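Local coordinates for protein putative pyrroline carboxylate reductase (Streptococcus pyogenes, PDB 2AHR) that probably catalyses the NAD(P)H-dependent reduction of 1-pyrroline-5-carboxylate to L-proline, the last step of proline biosynthesis, at residues G7-G12 with M52-L57; D56-V61 with H81-I86; L109-N114 with T124-N129. One frame throughout, in Å; residues are numbered along the deposited sequence.

Contact 1 (G7-G12 with M52-L57); sequences GIIGVG and MSHQDL. With NAP (NADP nicotinamide-adenine-dinucleotide phosphate), chain S.
His54 and Leu57, one turn apart at the start of helix 54-58, pack on Gly7 and Ile9 of strand 5-9, with no hydrogen bond from one segment to the other. Ahead of them Ser53 is the N-cap: its OG accepts from Asp56 N, and Asp56 OD1 in turn receives Met52 N, so the two bonds tie the first turn together, across His54. The imidazole lies over Ile9, whose CG2 sits almost exactly above the centre of the His54 ring, 3.6 Å from the centroid and 10° off the normal, a CH-pi contact. With CG anti to the carbonyl carbon, the ring reaches out to the NADP adenine, where His54 NE2 donates to N1A at 3.0 Å. That bond is somewhat bent, 148° at the hydrogen, and N1A lies at the ring edge, near its plane. The other nitrogen, ND1, is hydrogen-bonded to Ser32 OG, so both polar atoms of the ring are satisfied and its rotation is fixed. This is the Rossmann beta-turn-alpha site: after Ile9 the chain runs through Gly10 and Gly12 of a GxGxxA pattern, passing close along the cofactor with Gly10 CA 3.4 Å from N3A and Gly12 CA 3.4 Å from O5B of NADP. Leu57 follows, its CG anti to the backbone N (chi1 177°), which carries both methyls to the strand. Leu57 CD2 comes within 3.4 Å of Gly7 CA, and Leu57 CG lies 4.0 Å from Ile9 CG1. Val64 of the neighbouring strand 63-66 also touches both Leu57 and Ile9.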
loop_
_atom_site.group_PDB
_atom_site.type_symbol
_atom_site.label_atom_id
_atom_site.label_comp_id
_atom_site.label_asym_id
_atom_site.label_seq_id
_atom_site.Cartn_x
_atom_site.Cartn_y
_atom_site.Cartn_z
ATOM N N GLY E 7 19.601 -14.444 47.198
ATOM C CA GLY E 7 18.370 -15.149 46.901
ATOM C C GLY E 7 17.722 -14.631 45.634
ATOM O O GLY E 7 17.704 -13.424 45.389
ATOM N N ILE E 8 17.181 -15.546 44.833
ATOM C CA ILE E 8 16.494 -15.183 43.597
ATOM C C ILE E 8 15.024 -15.585 43.680
ATOM O O ILE E 8 14.696 -16.761 43.855
ATOM C CB ILE E 8 17.164 -15.819 42.336
ATOM C CG1 ILE E 8 18.640 -15.425 42.220
ATOM C CG2 ILE E 8 16.444 -15.378 41.063
ATOM C CD1 ILE E 8 19.617 -16.434 42.797
ATOM N N ILE E 9 14.145 -14.594 43.558
ATOM C CA ILE E 9 12.710 -14.832 43.575
ATOM C C ILE E 9 12.173 -14.845 42.142
ATOM O O ILE E 9 12.245 -13.836 41.426
ATOM C CB ILE E 9 11.966 -13.785 44.446
ATOM C CG1 ILE E 9 12.420 -13.880 45.913
ATOM C CG2 ILE E 9 10.451 -13.962 44.332
ATOM C CD1 ILE E 9 11.949 -12.724 46.787
ATOM N N GLY E 10 11.631 -15.995 41.741
ATOM C CA GLY E 10 11.227 -16.229 40.359
ATOM C C GLY E 10 12.415 -16.578 39.480
ATOM O O GLY E 10 13.314 -15.760 39.280
ATOM N N VAL E 11 12.427 -17.802 38.966
ATOM C CA VAL E 11 13.536 -18.279 38.141
ATOM C C VAL E 11 13.003 -18.874 36.847
ATOM O O VAL E 11 12.688 -20.066 36.750
ATOM C CB VAL E 11 14.445 -19.290 38.897
ATOM C CG1 VAL E 11 15.620 -19.723 38.025
ATOM C CG2 VAL E 11 14.954 -18.684 40.192
ATOM N N GLY E 12 12.878 -18.009 35.852
ATOM C CA GLY E 12 12.493 -18.436 34.518
ATOM C C GLY E 12 13.720 -18.437 33.631
ATOM O O GLY E 12 14.842 -18.600 34.108
HETATM N N MSE E 52 11.587 -22.345 51.421
HETATM C CA MSE E 52 10.246 -22.815 51.749
HETATM C C MSE E 52 9.159 -21.802 51.366
HETATM O O MSE E 52 7.991 -22.166 51.199
HETATM C CB MSE E 52 10.161 -23.173 53.239
HETATM C CG MSE E 52 11.076 -24.329 53.686
HETATM SE SE MSE E 52 10.921 -25.855 52.722
HETATM C CE MSE E 52 9.164 -26.199 52.829
ATOM N N SER E 53 9.560 -20.539 51.224
ATOM C CA SER E 53 8.683 -19.437 50.822
ATOM C C SER E 53 9.566 -18.264 50.410
ATOM O O SER E 53 10.779 -18.307 50.618
ATOM C CB SER E 53 7.779 -19.014 51.991
ATOM O OG SER E 53 8.510 -18.302 52.982
ATOM N N HIS E 54 8.967 -17.211 49.851
ATOM C CA HIS E 54 9.734 -16.001 49.524
ATOM C C HIS E 54 10.212 -15.309 50.791
ATOM O O HIS E 54 11.325 -14.798 50.834
ATOM C CB HIS E 54 8.948 -15.007 48.652
ATOM C CG HIS E 54 8.511 -15.559 47.332
ATOM N ND1 HIS E 54 9.220 -16.525 46.654
ATOM C CD2 HIS E 54 7.445 -15.259 46.553
ATOM C CE1 HIS E 54 8.597 -16.815 45.526
ATOM N NE2 HIS E 54 7.517 -16.061 45.441
ATOM N N GLN E 55 9.370 -15.291 51.820
ATOM C CA GLN E 55 9.768 -14.704 53.100
ATOM C C GLN E 55 10.904 -15.507 53.725
ATOM O O GLN E 55 11.849 -14.930 54.266
ATOM C CB GLN E 55 8.577 -14.566 54.056
ATOM C CG GLN E 55 8.797 -13.559 55.197
ATOM C CD GLN E 55 9.108 -12.139 54.719
ATOM O OE1 GLN E 55 8.299 -11.497 54.047
ATOM N NE2 GLN E 55 10.277 -11.638 55.093
ATOM N N ASP E 56 10.814 -16.835 53.616
ATOM C CA ASP E 56 11.869 -17.749 54.072
ATOM C C ASP E 56 13.193 -17.419 53.367
ATOM O O ASP E 56 14.253 -17.369 54.005
ATOM C CB ASP E 56 11.451 -19.211 53.837
ATOM C CG ASP E 56 12.504 -20.223 54.311
ATOM O OD1 ASP E 56 12.917 -21.086 53.496
ATOM O OD2 ASP E 56 12.909 -20.168 55.498
ATOM N N LEU E 57 13.116 -17.179 52.054
ATOM C CA LEU E 57 14.237 -16.650 51.264
ATOM C C LEU E 57 14.754 -15.314 51.845
ATOM O O LEU E 57 15.942 -15.188 52.178
ATOM C CB LEU E 57 13.790 -16.490 49.800
ATOM C CG LEU E 57 14.597 -15.923 48.618
ATOM C CD1 LEU E 57 15.147 -14.506 48.869
ATOM C CD2 LEU E 57 15.689 -16.873 48.175
HETATM P PA NAP S . 9.485 -16.228 32.194
HETATM O O1A NAP S . 8.027 -16.353 31.923
HETATM O O2A NAP S . 10.256 -17.177 31.340
HETATM O O5B NAP S . 9.849 -16.441 33.755
HETATM C C5B NAP S . 9.026 -15.972 34.799
HETATM C C4B NAP S . 9.082 -16.999 35.927
HETATM O O4B NAP S . 8.526 -16.495 37.130
HETATM C C3B NAP S . 8.321 -18.271 35.558
HETATM O O3B NAP S . 9.228 -19.352 35.595
HETATM C C2B NAP S . 7.228 -18.411 36.607
HETATM O O2B NAP S . 7.076 -19.719 37.134
HETATM C C1B NAP S . 7.754 -17.525 37.729
HETATM N N9A NAP S . 6.656 -17.058 38.610
HETATM C C8A NAP S . 5.333 -16.862 38.280
HETATM N N7A NAP S . 4.671 -16.451 39.390
HETATM C C5A NAP S . 5.547 -16.389 40.426
HETATM C C6A NAP S . 5.392 -16.049 41.770
HETATM N N6A NAP S . 4.202 -16.251 42.335
HETATM N N1A NAP S . 6.498 -16.082 42.596
HETATM C C2A NAP S . 7.734 -16.470 42.108
HETATM N N3A NAP S . 7.872 -16.817 40.779
HETATM C C4A NAP S . 6.797 -16.776 39.949
HETATM O O3 NAP S . 9.941 -14.686 31.980
HETATM P PN NAP S . 11.449 -14.230 31.598
HETATM O O1N NAP S . 11.520 -14.159 30.110
HETATM O O2N NAP S . 12.467 -15.030 32.331
HETATM O O5D NAP S . 11.464 -12.717 32.168
HETATM C C5D NAP S . 11.656 -12.445 33.538
HETATM C C4D NAP S . 12.111 -10.999 33.724
HETATM O O4D NAP S . 13.294 -10.729 32.997
HETATM C C3D NAP S . 11.054 -10.014 33.236
HETATM O O3D NAP S . 10.865 -9.061 34.253
HETATM C C2D NAP S . 11.624 -9.362 31.982
HETATM O O2D NAP S . 11.218 -8.000 31.905
HETATM C C1D NAP S . 13.142 -9.577 32.169
HETATM N N1N NAP S . 13.946 -9.784 30.936
HETATM C C2N NAP S . 13.742 -10.878 30.118
HETATM C C3N NAP S . 14.534 -11.066 28.981
HETATM C C7N NAP S . 14.417 -12.306 28.145
HETATM O O7N NAP S . 15.311 -12.431 27.063
HETATM N N7N NAP S . 13.505 -13.245 28.434
HETATM C C4N NAP S . 15.540 -10.140 28.678
HETATM C C5N NAP S . 15.751 -9.047 29.507
HETATM C C6N NAP S . 14.944 -8.886 30.636
HETATM P P2B NAP S . 6.354 -20.941 36.357
HETATM O O1X NAP S . 6.191 -22.084 37.345
HETATM O O2X NAP S . 4.987 -20.500 35.885
HETATM O O3X NAP S . 7.193 -21.392 35.174
#

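Contact 2 (D56-V61 with H81-I86); sequences DLIDQV and HFKQPI
The Phe82 ring carries Ile58 on one face, with CD1 3.8 Å from the centroid and 20° off the normal, displaced toward the rim where CE2 and CZ lie. The two side chains cross at about a right angle, and Phe82 also touches Ile9 and Val64 of the sheet. The second flat group is the Gln84 amide. Its NE2 donates to the backbone carbonyls of Ile58 and Val61: to Ile58 O at 2.9 Å, on a lone pair in the carbonyl plane, and to Val61 O at 3.1 Å, a straighter bond (166°) that meets its carbonyl from above the plane. Val61 O lies in the amide plane, Ile58 O a little out of it. At the other end of the amide Gln84 OE1 accepts Lys83 N at 2.9 Å, which sets the amide's orientation, and CG2 of Ile58 packs 3.5 Å from that same OE1 of Gln84. Nearer the solvent, the bent Lys83 chain crosses Asp59 obliquely; Lys83 NZ to Asp59 OD1 is a long salt bridge of 3.6 Å, and OD1 also accepts from Gln55 NE2. A single buried amide therefore supplies donors to two carbonyls three residues apart, while the charged pair of exposed residues is probably the weaker tie.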
loop_
_atom_site.group_PDB
_atom_site.type_symbol
_atom_site.label_atom_id
_atom_site.label_comp_id
_atom_site.label_asym_id
_atom_site.label_seq_id
_atom_site.Cartn_x
_atom_site.Cartn_y
_atom_site.Cartn_z
ATOM N N ASP E 56 10.814 -16.835 53.616
ATOM C CA ASP E 56 11.869 -17.749 54.072
ATOM C C ASP E 56 13.193 -17.419 53.367
ATOM O O ASP E 56 14.253 -17.369 54.005
ATOM C CB ASP E 56 11.451 -19.211 53.837
ATOM C CG ASP E 56 12.504 -20.223 54.311
ATOM O OD1 ASP E 56 12.917 -21.086 53.496
ATOM O OD2 ASP E 56 12.909 -20.168 55.498
ATOM N N LEU E 57 13.116 -17.179 52.054
ATOM C CA LEU E 57 14.237 -16.650 51.264
ATOM C C LEU E 57 14.754 -15.314 51.845
ATOM O O LEU E 57 15.942 -15.188 52.178
ATOM C CB LEU E 57 13.790 -16.490 49.800
ATOM C CG LEU E 57 14.597 -15.923 48.618
ATOM C CD1 LEU E 57 15.147 -14.506 48.869
ATOM C CD2 LEU E 57 15.689 -16.873 48.175
ATOM N N ILE E 58 13.851 -14.341 51.989
ATOM C CA ILE E 58 14.207 -12.982 52.434
ATOM C C ILE E 58 14.950 -12.932 53.785
ATOM O O ILE E 58 15.864 -12.121 53.966
ATOM C CB ILE E 58 12.968 -12.028 52.460
ATOM C CG1 ILE E 58 12.363 -11.874 51.057
ATOM C CG2 ILE E 58 13.354 -10.654 52.987
ATOM C CD1 ILE E 58 10.907 -11.388 51.045
ATOM N N ASP E 59 14.566 -13.812 54.713
ATOM C CA ASP E 59 15.082 -13.783 56.088
ATOM C C ASP E 59 16.553 -14.225 56.278
ATOM O O ASP E 59 17.152 -13.960 57.326
ATOM C CB ASP E 59 14.147 -14.573 57.022
ATOM C CG ASP E 59 12.727 -13.985 57.085
ATOM O OD1 ASP E 59 12.541 -12.759 56.874
ATOM O OD2 ASP E 59 11.785 -14.763 57.351
ATOM N N GLN E 60 17.137 -14.874 55.271
ATOM C CA GLN E 60 18.512 -15.397 55.371
ATOM C C GLN E 60 19.544 -14.764 54.410
ATOM O O GLN E 60 20.742 -15.040 54.499
ATOM C CB GLN E 60 18.500 -16.923 55.196
ATOM C CG GLN E 60 17.655 -17.427 54.018
ATOM C CD GLN E 60 17.656 -18.941 53.883
ATOM O OE1 GLN E 60 16.602 -19.559 53.718
ATOM N NE2 GLN E 60 18.841 -19.546 53.942
ATOM N N VAL E 61 19.075 -13.895 53.518
ATOM C CA VAL E 61 19.863 -13.420 52.382
ATOM C C VAL E 61 20.401 -11.982 52.549
ATOM O O VAL E 61 19.801 -11.181 53.260
ATOM C CB VAL E 61 18.989 -13.602 51.119
ATOM C CG1 VAL E 61 18.959 -12.381 50.242
ATOM C CG2 VAL E 61 19.360 -14.872 50.390
ATOM N N HIS E 81 8.120 -8.759 53.319
ATOM C CA HIS E 81 8.847 -7.727 54.076
ATOM C C HIS E 81 10.347 -7.787 53.794
ATOM O O HIS E 81 11.041 -8.671 54.291
ATOM C CB HIS E 81 8.583 -7.817 55.597
ATOM C CG HIS E 81 7.158 -8.125 55.956
ATOM N ND1 HIS E 81 6.206 -7.145 56.147
ATOM C CD2 HIS E 81 6.528 -9.308 56.166
ATOM C CE1 HIS E 81 5.050 -7.710 56.455
ATOM N NE2 HIS E 81 5.220 -9.022 56.478
ATOM N N PHE E 82 10.848 -6.835 53.012
ATOM C CA PHE E 82 12.243 -6.881 52.560
ATOM C C PHE E 82 13.196 -6.218 53.557
ATOM O O PHE E 82 12.807 -5.308 54.283
ATOM C CB PHE E 82 12.383 -6.332 51.126
ATOM C CG PHE E 82 11.834 -7.264 50.070
ATOM C CD1 PHE E 82 10.508 -7.164 49.649
ATOM C CD2 PHE E 82 12.640 -8.264 49.509
ATOM C CE1 PHE E 82 9.987 -8.036 48.680
ATOM C CE2 PHE E 82 12.131 -9.140 48.539
ATOM C CZ PHE E 82 10.798 -9.025 48.132
ATOM N N LYS E 83 14.440 -6.695 53.589
ATOM C CA LYS E 83 15.377 -6.401 54.670
ATOM C C LYS E 83 16.796 -6.138 54.151
ATOM O O LYS E 83 17.737 -5.931 54.935
ATOM C CB LYS E 83 15.404 -7.592 55.634
ATOM C CG LYS E 83 14.035 -7.967 56.232
ATOM C CD LYS E 83 13.954 -9.470 56.547
ATOM C CE LYS E 83 13.035 -9.771 57.750
ATOM N NZ LYS E 83 11.593 -9.357 57.579
ATOM N N GLN E 84 16.944 -6.156 52.826
ATOM C CA GLN E 84 18.247 -6.023 52.168
ATOM C C GLN E 84 18.085 -5.315 50.828
ATOM O O GLN E 84 16.954 -5.165 50.356
ATOM C CB GLN E 84 18.857 -7.400 51.929
ATOM C CG GLN E 84 18.014 -8.286 51.045
ATOM C CD GLN E 84 16.837 -8.865 51.788
ATOM O OE1 GLN E 84 15.694 -8.447 51.587
ATOM N NE2 GLN E 84 17.109 -9.829 52.665
ATOM N N PRO E 85 19.211 -4.897 50.198
ATOM C CA PRO E 85 19.103 -4.305 48.859
ATOM C C PRO E 85 18.481 -5.294 47.858
ATOM O O PRO E 85 18.611 -6.510 48.015
ATOM C CB PRO E 85 20.562 -3.998 48.492
ATOM C CG PRO E 85 21.271 -3.890 49.808
ATOM C CD PRO E 85 20.613 -4.935 50.662
ATOM N N ILE E 86 17.777 -4.769 46.862
ATOM C CA ILE E 86 17.107 -5.598 45.870
ATOM C C ILE E 86 17.522 -5.169 44.462
ATOM O O ILE E 86 17.651 -3.972 44.177
ATOM C CB ILE E 86 15.564 -5.503 46.016
ATOM C CG1 ILE E 86 15.121 -5.937 47.418
ATOM C CG2 ILE E 86 14.839 -6.339 44.966
ATOM C CD1 ILE E 86 13.793 -5.308 47.847
#

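Contact 3 (L109-N114 with T124-N129). With NAP (NADP nicotinamide-adenine-dinucleotide phosphate), chain S.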
loop_
_atom_site.group_PDB
_atom_site.type_symbol
_atom_site.label_atom_id
_atom_site.label_comp_id
_atom_site.label_asym_id
_atom_site.label_seq_id
_atom_site.Cartn_x
_atom_site.Cartn_y
_atom_site.Cartn_z
ATOM N N LEU E 109 18.326 -1.462 42.993
ATOM C CA LEU E 109 19.053 -1.417 41.730
ATOM C C LEU E 109 18.260 -2.030 40.606
ATOM O O LEU E 109 17.485 -2.970 40.815
ATOM C CB LEU E 109 20.415 -2.115 41.843
ATOM C CG LEU E 109 21.372 -1.500 42.862
ATOM C CD1 LEU E 109 21.351 -2.317 44.153
ATOM C CD2 LEU E 109 22.774 -1.373 42.301
ATOM N N ARG E 110 18.457 -1.480 39.411
ATOM C CA ARG E 110 17.921 -2.078 38.200
ATOM C C ARG E 110 19.027 -2.554 37.260
ATOM O O ARG E 110 20.010 -1.837 37.024
ATOM C CB ARG E 110 17.026 -1.082 37.435
ATOM C CG ARG E 110 15.625 -0.927 37.969
ATOM C CD ARG E 110 14.826 0.023 37.063
ATOM N NE ARG E 110 14.372 -0.615 35.823
ATOM C CZ ARG E 110 13.768 0.036 34.828
ATOM N NH1 ARG E 110 13.553 1.348 34.910
ATOM N NH2 ARG E 110 13.373 -0.628 33.753
ATOM N N ILE E 111 18.831 -3.754 36.712
ATOM C CA ILE E 111 19.633 -4.256 35.608
ATOM C C ILE E 111 18.773 -4.569 34.368
ATOM O O ILE E 111 17.558 -4.880 34.470
ATOM C CB ILE E 111 20.485 -5.504 36.006
ATOM C CG1 ILE E 111 19.585 -6.686 36.388
ATOM C CG2 ILE E 111 21.500 -5.142 37.109
ATOM C CD1 ILE E 111 20.351 -8.043 36.585
HETATM N N MSE E 112 19.390 -4.443 33.195
HETATM C CA MSE E 112 18.752 -4.872 31.953
HETATM C C MSE E 112 19.718 -5.769 31.213
HETATM O O MSE E 112 20.566 -5.278 30.487
HETATM C CB MSE E 112 18.285 -3.694 31.077
HETATM C CG MSE E 112 17.443 -4.110 29.819
HETATM SE SE MSE E 112 16.281 -5.516 30.059
HETATM C CE MSE E 112 15.215 -4.701 31.227
ATOM N N PRO E 113 19.612 -7.092 31.454
ATOM C CA PRO E 113 20.417 -8.140 30.832
ATOM C C PRO E 113 19.796 -8.686 29.548
ATOM O O PRO E 113 18.694 -8.274 29.161
ATOM C CB PRO E 113 20.454 -9.232 31.918
ATOM C CG PRO E 113 19.083 -9.110 32.591
ATOM C CD PRO E 113 18.673 -7.636 32.456
ATOM N N ASN E 114 20.497 -9.605 28.887
ATOM C CA ASN E 114 19.922 -10.312 27.751
ATOM C C ASN E 114 20.279 -11.802 27.784
ATOM O O ASN E 114 21.019 -12.252 28.669
ATOM C CB ASN E 114 20.255 -9.622 26.414
ATOM C CG ASN E 114 21.741 -9.661 26.074
ATOM O OD1 ASN E 114 22.449 -10.621 26.407
ATOM N ND2 ASN E 114 22.214 -8.628 25.400
ATOM N N THR E 124 24.593 -5.660 29.707
ATOM C CA THR E 124 23.714 -5.382 30.840
ATOM C C THR E 124 23.799 -3.946 31.324
ATOM O O THR E 124 24.882 -3.458 31.661
ATOM C CB THR E 124 24.037 -6.333 32.026
ATOM O OG1 THR E 124 23.954 -7.692 31.575
ATOM C CG2 THR E 124 23.056 -6.145 33.190
ATOM N N ALA E 125 22.652 -3.262 31.361
ATOM C CA ALA E 125 22.587 -1.944 31.964
ATOM C C ALA E 125 22.462 -2.098 33.482
ATOM O O ALA E 125 21.864 -3.068 33.975
ATOM C CB ALA E 125 21.412 -1.145 31.407
ATOM N N LEU E 126 23.014 -1.123 34.205
ATOM C CA LEU E 126 22.967 -1.107 35.664
ATOM C C LEU E 126 22.719 0.307 36.156
ATOM O O LEU E 126 23.392 1.246 35.731
ATOM C CB LEU E 126 24.281 -1.633 36.267
ATOM C CG LEU E 126 24.546 -1.426 37.781
ATOM C CD1 LEU E 126 23.564 -2.237 38.634
ATOM C CD2 LEU E 126 25.992 -1.791 38.126
ATOM N N THR E 127 21.755 0.461 37.054
ATOM C CA THR E 127 21.581 1.732 37.748
ATOM C C THR E 127 21.025 1.525 39.165
ATOM O O THR E 127 20.427 0.490 39.455
ATOM C CB THR E 127 20.722 2.720 36.911
ATOM O OG1 THR E 127 20.951 4.051 37.379
ATOM C CG2 THR E 127 19.228 2.383 36.985
ATOM N N GLY E 128 21.202 2.527 40.030
ATOM C CA GLY E 128 20.704 2.464 41.414
ATOM C C GLY E 128 19.961 3.700 41.909
ATOM O O GLY E 128 20.130 4.808 41.372
ATOM N N ASN E 129 19.111 3.519 42.916
ATOM C CA ASN E 129 18.453 4.669 43.534
ATOM C C ASN E 129 19.423 5.451 44.419
ATOM O O ASN E 129 20.598 5.082 44.562
ATOM C CB ASN E 129 17.134 4.305 44.252
ATOM C CG ASN E 129 17.332 3.451 45.504
ATOM O OD1 ASN E 129 18.459 3.221 45.957
ATOM N ND2 ASN E 129 16.212 2.960 46.069
HETATM P PA NAP S . 9.485 -16.228 32.194
HETATM O O1A NAP S . 8.027 -16.353 31.923
HETATM O O2A NAP S . 10.256 -17.177 31.340
HETATM O O5B NAP S . 9.849 -16.441 33.755
HETATM C C5B NAP S . 9.026 -15.972 34.799
HETATM C C4B NAP S . 9.082 -16.999 35.927
HETATM O O4B NAP S . 8.526 -16.495 37.130
HETATM C C3B NAP S . 8.321 -18.271 35.558
HETATM O O3B NAP S . 9.228 -19.352 35.595
HETATM C C2B NAP S . 7.228 -18.411 36.607
HETATM O O2B NAP S . 7.076 -19.719 37.134
HETATM C C1B NAP S . 7.754 -17.525 37.729
HETATM N N9A NAP S . 6.656 -17.058 38.610
HETATM C C8A NAP S . 5.333 -16.862 38.280
HETATM N N7A NAP S . 4.671 -16.451 39.390
HETATM C C5A NAP S . 5.547 -16.389 40.426
HETATM C C6A NAP S . 5.392 -16.049 41.770
HETATM N N6A NAP S . 4.202 -16.251 42.335
HETATM N N1A NAP S . 6.498 -16.082 42.596
HETATM C C2A NAP S . 7.734 -16.470 42.108
HETATM N N3A NAP S . 7.872 -16.817 40.779
HETATM C C4A NAP S . 6.797 -16.776 39.949
HETATM O O3 NAP S . 9.941 -14.686 31.980
HETATM P PN NAP S . 11.449 -14.230 31.598
HETATM O O1N NAP S . 11.520 -14.159 30.110
HETATM O O2N NAP S . 12.467 -15.030 32.331
HETATM O O5D NAP S . 11.464 -12.717 32.168
HETATM C C5D NAP S . 11.656 -12.445 33.538
HETATM C C4D NAP S . 12.111 -10.999 33.724
HETATM O O4D NAP S . 13.294 -10.729 32.997
HETATM C C3D NAP S . 11.054 -10.014 33.236
HETATM O O3D NAP S . 10.865 -9.061 34.253
HETATM C C2D NAP S . 11.624 -9.362 31.982
HETATM O O2D NAP S . 11.218 -8.000 31.905
HETATM C C1D NAP S . 13.142 -9.577 32.169
HETATM N N1N NAP S . 13.946 -9.784 30.936
HETATM C C2N NAP S . 13.742 -10.878 30.118
HETATM C C3N NAP S . 14.534 -11.066 28.981
HETATM C C7N NAP S . 14.417 -12.306 28.145
HETATM O O7N NAP S . 15.311 -12.431 27.063
HETATM N N7N NAP S . 13.505 -13.245 28.434
HETATM C C4N NAP S . 15.540 -10.140 28.678
HETATM C C5N NAP S . 15.751 -9.047 29.507
HETATM C C6N NAP S . 14.944 -8.886 30.636
HETATM P P2B NAP S . 6.354 -20.941 36.357
HETATM O O1X NAP S . 6.191 -22.084 37.345
HETATM O O2X NAP S . 4.987 -20.500 35.885
HETATM O O3X NAP S . 7.193 -21.392 35.174
#
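Leu109 and Leu126 lie side by side and point the same way on one face of the antiparallel pair 109-112 and 124-128, Leu109 CD2 lying 3.8 Å from Leu126 CD1. Ile111 shares this face and crosses Leu126 obliquely, Ile111 CG2 being 3.9 Å from the same CD1 of Leu126, so one methyl of Leu126 is met by both neighbours. Helix 134-145 packs on Leu126 and Ile111, through Val140 and Arg141 on the first and Thr144 on the second, and Val132 of a loop packs on Leu109. The opposite face carries Arg110 beside Thr127 and Met112 beside Ala125. Met112 and Ala125 meet through their CB atoms, 4.0 Å apart; beyond CB the selenomethionine turns away, CG anti to its own N (chi1 -173°) and the chain bent at the next two torsions, which brings Met112 SE to 3.6 Å from C5N of the nicotinamide. Arg110 likewise touches Thr127 only near its root, CB to CG2, and sends its guanidinium away to a salt bridge with Glu155. Between the faces the hairpin is closed by paired backbone bonds, Arg110 with Thr127 and Met112 with Ala125. Arg110 N to Thr127 O is 2.8 Å, and Ala125 N reaches Met112 O at 3.0 Å. Where the strand ends, Pro113 CB packs against Thr124 OG1, whose hydrogen-bonding partner is Ser122, and Pro113 O lies 3.1 Å from C5N of the nicotinamide. The chemistry thus divides by face: one is aliphatic and packed against helix 134-145, while from the other selenium reaches the cofactor, so the strand end places selenium and the Pro113 carbonyl next to C5N.

In the fold
From the N terminus, strand 5-9 leads through the glycine turn, helix 13-22, strand 28-32 and helix 36-46 before contact 1 closes this loop by bringing helix 54-58 back onto the first strand. Contact 2 opens on that same helix, sharing Asp56 and Leu57, and closes past strand 63-66 and helix 73-77 at the loop before strand 86-88. The two touch, through Gln55 with His81 and Ile9 with Phe82. Contact 3 follows in series as a short hairpin, joined to contact 2 where Ile86 pairs with Leu109. None nests inside another. Contacts 1 and 3, centres about 20 Å apart, reach the adenine and nicotinamide ends of one NADP across the same sheet.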